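Local coordinates for prolyl 4-hydroxylase alpha subunit Fe(2+) 2OG dioxygenase domain-containing protein (Burkholderia ambifaria, PDB 3W21), which probably acts as a 2-oxoglutarate-dependent dioxygenase of the prolyl 4-hydroxylase type, and binds zinc and 2-oxoglutarate, at residues 28-33 and 237-242; 7-12 and 36-41; 195-200 and 242-247; 110-115 and 258-263. All blocks are in the same frame, centred on the assembly; numbering follows the deposited sequence.

In the fold
From the N terminus, contact 2 closes first: strand 4-10 pairs with strand 37-41 across a short span that holds strand 17-22 and helix 23-31. Contact 1 starts from the end of that helix and reaches far along the chain to strand 236-241, so it crosses contact 2. Strands 37-41 and 236-241 are neighbours in one sheet. Contact 4 joins helix 111-120 to strand 255-265 of the same sheet. Contact 3 opens and closes within its span, tying strand 193-196 and the loop after it to the zinc-binding turn. Contact 1 crosses both contact 3, with which it shares Ser242, and contact 4. Contacts 1, 3 and 4 all touch 2-oxoglutarate.

Contact 1: residues 28-33 and 237-242; sequences HALDAD and LTLFQS. With AKG (2-oxoglutaric acid), chain D.
Leu30 reaches from the last turn of helix 23-31 onto strand 236-241 and meets Leu239 and Gln241. Its CB points at the strand. CG points away from the carbonyl carbon (chi1 -68°), which carries the branch forward to the strand. At the tip, the two methyls part. Leu30 CD1 presses on Leu239 CB at 3.5 Å, tighter than usual for two carbons. The two leucine side chains cross at about a right angle. The same methyl of Leu30 sits 4.2 Å from the backbone N of Phe240. Leu30 CD2 turns to Gln241 and lies 4.3 Å from its CG. Leu178 and Ile38 of the flanking strands also touch Leu30.

The helix packs on the face of the sheet turned away from the ligand. The sheet belongs to the double-stranded beta-helix expected of this dioxygenase family. Strand alternation sends Phe240 to the inner face. There the edge of its ring meets the ligand, with Phe240 CZ 3.7 Å from O2 of 2-oxoglutarate. The Phe240 ring also stands edge-to-face with that of His246, a zinc ligand.

The helix ends in a Schellman motif. Asp33 takes a positive phi, and its N bonds back to Leu30 O at 2.8 Å. This turn brings the Asp33 carboxylate beside the Gln241 amide. The side chains cross at about a right angle, with their planes 73° apart. Asp33 OD1 also forms a salt bridge with Arg11 NH2.

Contact 2: residues 7-12 and 36-41; sequences AQLMRF and DAIVMD
Strand 7-10 and strand 37-41 run antiparallel, and backbone bonds join Gln8 to Val39 and Met10 to Ala37. Gln8 N donates to Val39 O at 2.8 Å, and Val39 N returns a bond to Gln8 O. Met10 N donates to Ala37 O at 2.9 Å. The register then slips. Asp36 N bonds to Met10 O at 2.8 Å, and the bond from Ala37 N to the same oxygen is weak. Asp36 and Ala37 both face Met10, a classic beta bulge.

The bulge residue Asp36 also carries the charge. Asp36 OD2 takes a salt bridge from Arg11 NH1 at 2.6 Å and a hydrogen bond from Phe12 N at 2.9 Å. The backbone N comes to the anti side of the carboxylate, 24° out of its plane. The guanidinium and carboxylate planes are 76° apart, and Asp36 OD2 lies over one face of the guanidinium.

Apolar contacts divide between the two faces. Leu9 and Ile38 lie side by side, with Leu9 CD1 3.9 Å from Ile38 CD1. On the other face, the selenomethionine Met10 bends at chi2 (81°) and chi3. This brings its CE back over Ala37 and to 3.8 Å from Val39 CG2.

Helix 23-31 packs on the Ile38 and Met40 face. Strand 227-230 touches Met10 and Ala37 on the other. Strand 17-22 borders strand 4-10, and strand 236-241 continues the sheet beyond strand 37-41.

Contact 3: residues 195-200 and 242-247; sequences MWDNRP and SKNLHA. With ZN (zinc ion), chain C; AKG (2-oxoglutaric acid), chain D.
His246 pairs with Met195 as an antiparallel non-hydrogen-bonded pair, and their CB atoms lie 3.9 Å apart. His246 is also a metal ligand. With His155 and Asp157 it makes the two-histidine, one-carboxylate facial triad of this dioxygenase family, here filled with zinc. His246 NE2 binds the zinc ion at 2.1 Å. O1 of 2-oxoglutarate is a further ligand, and its O5 lies at the edge of the imidazole.

The next shell sets the ring. CG of His246 stands between the backbone N and the carbonyl carbon (chi1 53°). From there ND1 donates to Asn244 O at 2.9 Å, an almost straight bond in the ring plane. This fixes the ring's rotation and keeps NE2 turned to the metal.

Further out, segment 195-200 holds the turn by its backbone. Leu245 N donates to Asn198 O at 2.8 Å, nearly straight. Trp196 N donates to Leu245 O. The Trp196 ring meets the chain with its edge, and its CZ3 lies 4.0 Å from Ala247 CB. Pro200 CG comes equally close to Leu245 CD1, and helix 203-214 adds Leu206 against that leucine.

Lys243 CB lies over the centre of the Arg199 guanidinium face. Each charge has a partner elsewhere: Arg199 NH1 bonds to Pro175 O, and Lys243 NZ makes a salt bridge with Asp158. A water donates to Pro200 O and to Lys243 O, and accepts from Lys243 NZ at 2.8 Å.

Contact 4: residues 110-115 and 258-263; sequences TRFVRL and MGLFLI. With AKG (2-oxoglutaric acid), chain D.
Phe112, in the first turn of helix 111-120, carries most of this contact with residues 258-263 of strand 255-265. Its CG is anti to the backbone N (chi1 -177°), which sends the ring out to the strand. At its base, Phe112 CB lies 3.4 Å from the selenium of Met258, a selenomethionine. The Met258 chain then runs back over one face of the ring. Met258 CB sits 4.1 Å from the Phe112 ring centroid, only 3° off the normal, a CH-pi contact. The selenium comes in obliquely at 4.3 Å from the same centroid, a Met-aromatic contact. The Phe112 and Met258 side chains run antiparallel alongside each other.

The far end of the ring reaches the backbone, with Phe112 CZ 3.8 Å from Gly259 CA. Arg141, which binds 2-oxoglutarate, lies close to Gly259. The helix packs on the outside of the double-stranded beta-helix expected of this family, against a strand whose other face looks into the 2-oxoglutarate site. Phe261 is on that inner face, with its CZ 3.1 Å from O1 of 2-oxoglutarate.

Phe112 CE2 meets Leu260 CD1 at 3.9 Å. One residue on, Val113 adds a looser touch to the same methyl, through its CG2 at 4.4 Å. The axes of segments 111-115 and 258-263 cross at -30°. Beyond this segment, Phe116 takes up the line on the next helix turn: it touches Leu260 and stands edge-to-face with Phe112.

Contact 1: residues 28-33 and 237-242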
# COMPACT_ATOMS: atom_id res chain seq x y z
N HIS A 28 16.47 -4.55 -25.81
CA HIS A 28 15.67 -5.12 -26.90
C HIS A 28 16.17 -6.53 -27.23
O HIS A 28 15.38 -7.40 -27.49
CB HIS A 28 15.72 -4.25 -28.17
CG HIS A 28 15.19 -4.96 -29.39
ND1 HIS A 28 13.88 -5.00 -29.67
CD2 HIS A 28 15.84 -5.77 -30.34
CE1 HIS A 28 13.69 -5.77 -30.78
NE2 HIS A 28 14.88 -6.24 -31.17
N ALA A 29 17.48 -6.78 -27.27
CA ALA A 29 17.92 -8.14 -27.57
C ALA A 29 17.47 -9.13 -26.51
O ALA A 29 17.12 -10.27 -26.81
CB ALA A 29 19.45 -8.19 -27.69
N LEU A 30 17.57 -8.74 -25.24
CA LEU A 30 17.00 -9.62 -24.19
C LEU A 30 15.51 -9.85 -24.35
O LEU A 30 15.04 -10.98 -24.30
CB LEU A 30 17.29 -9.06 -22.79
CG LEU A 30 18.76 -9.13 -22.48
CD1 LEU A 30 19.13 -8.14 -21.37
CD2 LEU A 30 19.11 -10.58 -22.09
N ASP A 31 14.75 -8.77 -24.52
CA ASP A 31 13.33 -8.87 -24.70
C ASP A 31 12.99 -9.71 -25.93
O ASP A 31 11.97 -10.44 -25.96
CB ASP A 31 12.73 -7.45 -24.87
CG ASP A 31 11.21 -7.43 -24.75
OD1 ASP A 31 10.65 -8.09 -23.86
OD2 ASP A 31 10.59 -6.73 -25.56
N ALA A 32 13.85 -9.68 -26.93
CA ALA A 32 13.62 -10.53 -28.10
C ALA A 32 14.10 -11.98 -27.86
O ALA A 32 13.99 -12.83 -28.72
CB ALA A 32 14.24 -9.88 -29.40
N ASP A 33 14.53 -12.34 -26.65
CA ASP A 33 15.07 -13.70 -26.44
C ASP A 33 16.23 -14.02 -27.37
O ASP A 33 16.43 -15.14 -27.77
CB ASP A 33 13.98 -14.80 -26.49
CG ASP A 33 14.41 -16.05 -25.82
OD1 ASP A 33 15.27 -15.99 -24.93
OD2 ASP A 33 13.98 -17.14 -26.23
N LEU A 237 27.17 -3.21 -15.65
CA LEU A 237 25.75 -3.45 -15.51
C LEU A 237 25.44 -4.83 -16.05
O LEU A 237 25.73 -5.10 -17.21
CB LEU A 237 24.95 -2.44 -16.34
CG LEU A 237 23.42 -2.67 -16.52
CD1 LEU A 237 22.69 -2.51 -15.18
CD2 LEU A 237 22.84 -1.71 -17.56
N THR A 238 24.80 -5.69 -15.25
CA THR A 238 24.44 -6.97 -15.72
C THR A 238 22.89 -7.02 -15.92
O THR A 238 22.10 -6.78 -14.98
CB THR A 238 24.83 -8.00 -14.68
OG1 THR A 238 26.23 -7.88 -14.49
CG2 THR A 238 24.46 -9.46 -15.14
N LEU A 239 22.49 -7.33 -17.14
CA LEU A 239 21.09 -7.42 -17.55
C LEU A 239 20.86 -8.93 -17.89
O LEU A 239 21.68 -9.56 -18.59
CB LEU A 239 20.89 -6.57 -18.80
CG LEU A 239 21.13 -5.08 -18.56
CD1 LEU A 239 21.08 -4.39 -19.92
CD2 LEU A 239 20.02 -4.59 -17.61
N PHE A 240 19.77 -9.49 -17.40
CA PHE A 240 19.54 -10.92 -17.63
C PHE A 240 18.07 -11.29 -17.49
O PHE A 240 17.30 -10.53 -16.89
CB PHE A 240 20.38 -11.75 -16.63
CG PHE A 240 19.93 -11.59 -15.17
CD1 PHE A 240 20.32 -10.48 -14.44
CD2 PHE A 240 19.18 -12.60 -14.54
CE1 PHE A 240 19.92 -10.31 -13.11
CE2 PHE A 240 18.78 -12.42 -13.22
CZ PHE A 240 19.17 -11.31 -12.51
N GLN A 241 17.70 -12.47 -18.03
CA GLN A 241 16.32 -12.94 -18.00
C GLN A 241 16.16 -13.60 -16.60
O GLN A 241 16.80 -14.65 -16.31
CB GLN A 241 16.10 -13.96 -19.11
CG GLN A 241 16.18 -13.30 -20.49
CD GLN A 241 15.53 -14.12 -21.61
OE1 GLN A 241 16.05 -14.16 -22.75
NE2 GLN A 241 14.46 -14.81 -21.30
N SER A 242 15.43 -12.95 -15.72
CA SER A 242 15.42 -13.32 -14.28
C SER A 242 14.55 -14.57 -14.00
O SER A 242 14.58 -15.10 -12.87
CB SER A 242 14.96 -12.13 -13.43
OG SER A 242 13.57 -11.84 -13.77
C1 AKG D . 18.76 -10.10 -8.88
O1 AKG D . 17.62 -10.64 -8.90
O2 AKG D . 19.05 -9.10 -9.59
C2 AKG D . 19.77 -10.73 -8.00
O5 AKG D . 19.80 -11.95 -7.84
C3 AKG D . 20.78 -9.87 -7.28
C4 AKG D . 21.86 -9.38 -8.24
C5 AKG D . 22.85 -8.56 -7.44
O3 AKG D . 24.03 -8.98 -7.44
O4 AKG D . 22.48 -7.52 -6.81

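Contact 2: residues 7-12 and 36-41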
# COMPACT_ATOMS: atom_id res chain seq x y z
N ALA A 7 29.82 -4.12 -24.49
CA ALA A 7 28.86 -5.12 -24.04
C ALA A 7 29.36 -6.52 -24.40
O ALA A 7 29.94 -6.74 -25.51
CB ALA A 7 27.52 -4.85 -24.70
N GLN A 8 29.17 -7.45 -23.47
CA GLN A 8 29.35 -8.88 -23.73
C GLN A 8 27.96 -9.50 -23.74
O GLN A 8 27.20 -9.41 -22.77
CB GLN A 8 30.23 -9.58 -22.68
CG GLN A 8 31.69 -9.09 -22.63
CD GLN A 8 32.46 -9.28 -23.98
OE1 GLN A 8 32.37 -10.32 -24.63
NE2 GLN A 8 33.26 -8.27 -24.37
N LEU A 9 27.61 -10.15 -24.82
CA LEU A 9 26.30 -10.79 -24.90
C LEU A 9 26.50 -12.31 -24.79
O LEU A 9 27.23 -12.88 -25.61
CB LEU A 9 25.65 -10.35 -26.22
CG LEU A 9 24.22 -10.64 -26.54
CD1 LEU A 9 23.66 -9.51 -27.41
CD2 LEU A 9 24.06 -11.99 -27.22
N MSE A 10 25.83 -12.95 -23.80
CA MSE A 10 25.98 -14.36 -23.50
C MSE A 10 24.71 -15.08 -23.84
O MSE A 10 23.58 -14.67 -23.47
CB MSE A 10 26.29 -14.64 -22.02
CG MSE A 10 27.75 -14.50 -21.55
SE MSE A 10 28.14 -12.61 -21.24
CE MSE A 10 26.55 -11.89 -20.40
N ARG A 11 24.86 -16.21 -24.51
CA ARG A 11 23.76 -17.19 -24.71
C ARG A 11 24.29 -18.51 -24.27
O ARG A 11 25.48 -18.80 -24.51
CB ARG A 11 23.40 -17.36 -26.18
CG ARG A 11 22.67 -16.24 -26.89
CD ARG A 11 21.39 -16.77 -27.57
NE ARG A 11 20.18 -16.29 -26.86
CZ ARG A 11 19.49 -16.99 -25.96
NH1 ARG A 11 19.91 -18.22 -25.69
NH2 ARG A 11 18.40 -16.44 -25.32
N PHE A 12 23.45 -19.35 -23.63
CA PHE A 12 23.88 -20.64 -23.10
C PHE A 12 24.60 -21.44 -24.18
O PHE A 12 24.13 -21.50 -25.31
CB PHE A 12 22.70 -21.52 -22.65
CG PHE A 12 22.03 -21.01 -21.41
CD1 PHE A 12 22.72 -21.05 -20.16
CD2 PHE A 12 20.77 -20.45 -21.47
CE1 PHE A 12 22.10 -20.54 -19.04
CE2 PHE A 12 20.19 -19.88 -20.33
CZ PHE A 12 20.85 -19.94 -19.12
N ASP A 36 20.79 -14.30 -23.14
CA ASP A 36 20.33 -14.75 -21.83
C ASP A 36 20.79 -13.77 -20.77
O ASP A 36 20.11 -13.56 -19.81
CB ASP A 36 20.76 -16.18 -21.54
CG ASP A 36 20.21 -17.15 -22.59
OD1 ASP A 36 18.96 -17.28 -22.64
OD2 ASP A 36 21.02 -17.75 -23.38
N ALA A 37 21.93 -13.15 -20.99
CA ALA A 37 22.50 -12.17 -20.10
C ALA A 37 23.40 -11.24 -20.92
O ALA A 37 24.02 -11.68 -21.90
CB ALA A 37 23.33 -12.88 -19.04
N ILE A 38 23.44 -9.96 -20.55
CA ILE A 38 24.38 -9.00 -21.20
C ILE A 38 25.12 -8.20 -20.13
O ILE A 38 24.50 -7.73 -19.20
CB ILE A 38 23.65 -8.05 -22.12
CG1 ILE A 38 22.95 -8.85 -23.23
CG2 ILE A 38 24.63 -6.99 -22.73
CD1 ILE A 38 22.16 -7.97 -24.17
N VAL A 39 26.45 -8.11 -20.22
CA VAL A 39 27.25 -7.38 -19.23
C VAL A 39 27.89 -6.19 -19.96
O VAL A 39 28.54 -6.40 -20.98
CB VAL A 39 28.30 -8.32 -18.56
CG1 VAL A 39 29.23 -7.57 -17.57
CG2 VAL A 39 27.58 -9.38 -17.79
N MSE A 40 27.63 -4.98 -19.47
CA MSE A 40 28.02 -3.73 -20.17
C MSE A 40 28.85 -2.88 -19.24
O MSE A 40 28.56 -2.80 -18.02
CB MSE A 40 26.73 -2.95 -20.51
CG MSE A 40 25.63 -3.75 -21.24
SE MSE A 40 24.05 -2.59 -21.61
CE MSE A 40 24.88 -1.36 -22.95
N ASP A 41 29.86 -2.21 -19.79
CA ASP A 41 30.72 -1.38 -19.01
C ASP A 41 30.18 0.04 -18.96
O ASP A 41 30.32 0.80 -19.91
CB ASP A 41 32.09 -1.35 -19.67
CG ASP A 41 32.79 -2.67 -19.62
OD1 ASP A 41 32.23 -3.64 -19.05
OD2 ASP A 41 33.89 -2.76 -20.17

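Contact 3: residues 195-200 and 242-247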
# COMPACT_ATOMS: atom_id res chain seq x y z
N MSE A 195 24.05 -18.59 -13.66
CA MSE A 195 22.66 -18.73 -14.09
C MSE A 195 22.57 -20.00 -14.89
O MSE A 195 23.44 -20.30 -15.74
CB MSE A 195 22.32 -17.42 -14.83
CG MSE A 195 21.14 -17.59 -15.80
SE MSE A 195 20.97 -15.85 -16.82
CE MSE A 195 22.29 -16.04 -18.15
N TRP A 196 21.54 -20.80 -14.58
CA TRP A 196 21.30 -22.05 -15.26
C TRP A 196 20.24 -22.00 -16.29
O TRP A 196 19.30 -21.21 -16.17
CB TRP A 196 20.80 -23.08 -14.27
CG TRP A 196 21.83 -23.50 -13.23
CD1 TRP A 196 22.69 -24.62 -13.28
CD2 TRP A 196 22.13 -22.83 -11.97
NE1 TRP A 196 23.44 -24.68 -12.13
CE2 TRP A 196 23.14 -23.66 -11.29
CE3 TRP A 196 21.60 -21.74 -11.29
CZ2 TRP A 196 23.65 -23.32 -10.03
CZ3 TRP A 196 22.13 -21.41 -10.02
CH2 TRP A 196 23.12 -22.20 -9.41
N ASP A 197 20.31 -22.93 -17.23
CA ASP A 197 19.28 -23.05 -18.27
C ASP A 197 18.10 -23.87 -17.68
O ASP A 197 17.91 -25.07 -18.01
CB ASP A 197 19.86 -23.71 -19.55
CG ASP A 197 18.82 -23.86 -20.65
OD1 ASP A 197 17.83 -23.09 -20.66
OD2 ASP A 197 18.97 -24.77 -21.49
N ASN A 198 17.42 -23.26 -16.71
CA ASN A 198 16.29 -23.93 -16.01
C ASN A 198 15.35 -22.87 -15.53
O ASN A 198 15.75 -21.94 -14.80
CB ASN A 198 16.84 -24.65 -14.75
CG ASN A 198 15.78 -25.40 -13.95
OD1 ASN A 198 15.68 -26.64 -14.03
ND2 ASN A 198 15.05 -24.68 -13.14
N ARG A 199 14.07 -23.03 -15.83
CA ARG A 199 13.10 -21.98 -15.40
C ARG A 199 11.96 -22.58 -14.53
O ARG A 199 10.98 -23.06 -15.07
CB ARG A 199 12.53 -21.32 -16.68
CG ARG A 199 13.46 -20.63 -17.64
CD ARG A 199 12.60 -20.06 -18.81
NE ARG A 199 13.26 -18.85 -19.09
CZ ARG A 199 12.83 -17.63 -19.41
NH1 ARG A 199 11.57 -17.27 -19.68
NH2 ARG A 199 13.84 -16.79 -19.54
N PRO A 200 12.11 -22.59 -13.19
CA PRO A 200 11.03 -23.13 -12.33
C PRO A 200 9.67 -22.52 -12.67
O PRO A 200 9.57 -21.33 -13.04
CB PRO A 200 11.47 -22.71 -10.92
CG PRO A 200 12.95 -22.67 -10.99
CD PRO A 200 13.23 -22.09 -12.39
N SER A 242 15.43 -12.95 -15.72
CA SER A 242 15.42 -13.32 -14.28
C SER A 242 14.55 -14.57 -14.00
O SER A 242 14.58 -15.10 -12.87
CB SER A 242 14.96 -12.13 -13.43
OG SER A 242 13.57 -11.84 -13.77
N LYS A 243 13.80 -15.05 -14.98
CA LYS A 243 13.09 -16.34 -14.81
C LYS A 243 14.04 -17.59 -14.82
O LYS A 243 13.67 -18.62 -14.32
CB LYS A 243 11.99 -16.47 -15.86
CG LYS A 243 10.77 -15.65 -15.45
CD LYS A 243 9.63 -15.82 -16.48
CE LYS A 243 9.13 -17.22 -16.61
NZ LYS A 243 8.83 -17.91 -15.31
N ASN A 244 15.25 -17.46 -15.37
CA ASN A 244 16.25 -18.52 -15.29
C ASN A 244 16.80 -18.61 -13.90
O ASN A 244 17.14 -17.60 -13.33
CB ASN A 244 17.37 -18.25 -16.27
CG ASN A 244 16.92 -18.57 -17.67
OD1 ASN A 244 17.03 -19.69 -18.14
ND2 ASN A 244 16.34 -17.66 -18.29
N LEU A 245 16.85 -19.81 -13.33
CA LEU A 245 17.46 -19.94 -11.98
C LEU A 245 18.86 -19.29 -11.94
O LEU A 245 19.62 -19.37 -12.90
CB LEU A 245 17.60 -21.41 -11.64
CG LEU A 245 17.72 -21.80 -10.21
CD1 LEU A 245 16.46 -21.32 -9.51
CD2 LEU A 245 17.70 -23.32 -10.26
N HIS A 246 19.16 -18.57 -10.88
CA HIS A 246 20.49 -17.99 -10.73
C HIS A 246 20.83 -17.87 -9.26
O HIS A 246 19.94 -17.97 -8.40
CB HIS A 246 20.58 -16.60 -11.39
CG HIS A 246 19.52 -15.65 -10.94
ND1 HIS A 246 18.26 -15.69 -11.42
CD2 HIS A 246 19.56 -14.60 -10.05
CE1 HIS A 246 17.52 -14.71 -10.85
NE2 HIS A 246 18.31 -14.05 -10.00
N ALA A 247 22.08 -17.55 -8.95
CA ALA A 247 22.46 -17.46 -7.53
C ALA A 247 23.73 -16.67 -7.47
O ALA A 247 24.49 -16.66 -8.44
CB ALA A 247 22.66 -18.86 -6.94
ZN ZN C . 17.42 -12.57 -8.78
C1 AKG D . 18.76 -10.10 -8.88
O1 AKG D . 17.62 -10.64 -8.90
O2 AKG D . 19.05 -9.10 -9.59
C2 AKG D . 19.77 -10.73 -8.00
O5 AKG D . 19.80 -11.95 -7.84
C3 AKG D . 20.78 -9.87 -7.28
C4 AKG D . 21.86 -9.38 -8.24
C5 AKG D . 22.85 -8.56 -7.44
O3 AKG D . 24.03 -8.98 -7.44
O4 AKG D . 22.48 -7.52 -6.81
O HOH W 1 11.04 -19.12 -14.12

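Contact 4: residues 110-115 and 258-263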
# COMPACT_ATOMS: atom_id res chain seq x y z
N THR A 110 17.45 9.30 -9.53
CA THR A 110 18.75 8.72 -9.38
C THR A 110 19.29 8.40 -10.81
O THR A 110 18.52 8.11 -11.74
CB THR A 110 18.55 7.48 -8.52
OG1 THR A 110 19.62 7.33 -7.60
CG2 THR A 110 18.33 6.30 -9.40
N ARG A 111 20.60 8.53 -11.01
CA ARG A 111 21.16 8.31 -12.35
C ARG A 111 21.00 6.87 -12.75
O ARG A 111 20.71 6.57 -13.91
CB ARG A 111 22.61 8.64 -12.36
CG ARG A 111 23.05 9.09 -13.73
CD ARG A 111 24.44 9.67 -13.69
NE ARG A 111 25.09 9.48 -15.00
CZ ARG A 111 26.35 9.80 -15.24
NH1 ARG A 111 27.10 10.33 -14.26
NH2 ARG A 111 26.87 9.59 -16.44
N PHE A 112 21.14 5.95 -11.78
CA PHE A 112 20.78 4.53 -12.02
C PHE A 112 19.37 4.42 -12.62
O PHE A 112 19.24 3.83 -13.66
CB PHE A 112 20.93 3.65 -10.76
CG PHE A 112 20.63 2.17 -11.01
CD1 PHE A 112 21.44 1.41 -11.82
CD2 PHE A 112 19.52 1.58 -10.44
CE1 PHE A 112 21.14 0.07 -12.08
CE2 PHE A 112 19.19 0.25 -10.71
CZ PHE A 112 20.02 -0.51 -11.50
N VAL A 113 18.32 4.90 -11.96
CA VAL A 113 16.95 4.72 -12.52
C VAL A 113 16.79 5.44 -13.86
O VAL A 113 16.19 4.89 -14.82
CB VAL A 113 15.80 5.12 -11.55
CG1 VAL A 113 14.47 5.07 -12.28
CG2 VAL A 113 15.79 4.24 -10.30
N ARG A 114 17.40 6.62 -13.95
CA ARG A 114 17.32 7.38 -15.21
C ARG A 114 17.97 6.63 -16.36
O ARG A 114 17.54 6.71 -17.52
CB ARG A 114 17.90 8.80 -15.00
CG ARG A 114 16.91 9.75 -14.32
CD ARG A 114 17.23 11.20 -14.64
NE ARG A 114 17.49 12.03 -13.45
CZ ARG A 114 16.70 13.01 -12.98
NH1 ARG A 114 15.55 13.33 -13.59
NH2 ARG A 114 17.05 13.68 -11.89
N LEU A 115 19.01 5.87 -16.05
CA LEU A 115 19.61 5.06 -17.09
C LEU A 115 18.52 4.33 -17.89
O LEU A 115 18.55 4.32 -19.11
CB LEU A 115 20.63 4.14 -16.43
CG LEU A 115 21.63 3.38 -17.25
CD1 LEU A 115 22.54 4.34 -18.01
CD2 LEU A 115 22.40 2.58 -16.21
N MSE A 258 23.30 -2.08 -7.06
CA MSE A 258 22.05 -1.35 -7.10
C MSE A 258 21.26 -2.12 -8.13
O MSE A 258 21.81 -2.36 -9.19
CB MSE A 258 22.46 -0.10 -7.89
CG MSE A 258 21.96 1.18 -7.35
SE MSE A 258 23.09 2.47 -8.36
CE MSE A 258 24.29 2.57 -6.87
N GLY A 259 19.96 -2.39 -7.92
CA GLY A 259 19.27 -3.24 -8.91
C GLY A 259 17.82 -2.85 -9.09
O GLY A 259 17.23 -2.18 -8.26
N LEU A 260 17.24 -3.32 -10.18
CA LEU A 260 15.80 -3.27 -10.34
C LEU A 260 15.42 -4.35 -11.38
O LEU A 260 16.30 -5.05 -11.85
CB LEU A 260 15.40 -1.86 -10.76
CG LEU A 260 15.44 -1.24 -12.18
CD1 LEU A 260 15.64 0.30 -12.22
CD2 LEU A 260 16.18 -1.94 -13.29
N PHE A 261 14.12 -4.49 -11.66
CA PHE A 261 13.67 -5.41 -12.67
C PHE A 261 12.82 -4.67 -13.70
O PHE A 261 12.21 -3.66 -13.41
CB PHE A 261 12.81 -6.50 -11.98
CG PHE A 261 13.59 -7.40 -11.05
CD1 PHE A 261 14.11 -8.62 -11.54
CD2 PHE A 261 13.77 -7.07 -9.72
CE1 PHE A 261 14.78 -9.48 -10.72
CE2 PHE A 261 14.45 -7.95 -8.85
CZ PHE A 261 14.96 -9.16 -9.37
N LEU A 262 12.67 -5.27 -14.87
CA LEU A 262 11.89 -4.65 -15.97
C LEU A 262 10.94 -5.66 -16.51
O LEU A 262 11.30 -6.82 -16.69
CB LEU A 262 12.85 -4.27 -17.13
CG LEU A 262 13.90 -3.21 -16.74
CD1 LEU A 262 15.19 -3.33 -17.59
CD2 LEU A 262 13.30 -1.86 -16.99
N ILE A 263 9.71 -5.24 -16.81
CA ILE A 263 8.83 -6.02 -17.67
C ILE A 263 8.33 -5.10 -18.78
O ILE A 263 8.14 -3.90 -18.58
CB ILE A 263 7.67 -6.65 -16.88
CG1 ILE A 263 6.85 -5.59 -16.08
CG2 ILE A 263 8.26 -7.77 -16.01
CD1 ILE A 263 5.58 -6.22 -15.41
C1 AKG D . 18.76 -10.10 -8.88
O1 AKG D . 17.62 -10.64 -8.90
O2 AKG D . 19.05 -9.10 -9.59
C2 AKG D . 19.77 -10.73 -8.00
O5 AKG D . 19.80 -11.95 -7.84
C3 AKG D . 20.78 -9.87 -7.28
C4 AKG D . 21.86 -9.38 -8.24
C5 AKG D . 22.85 -8.56 -7.44
O3 AKG D . 24.03 -8.98 -7.44
O4 AKG D . 22.48 -7.52 -6.81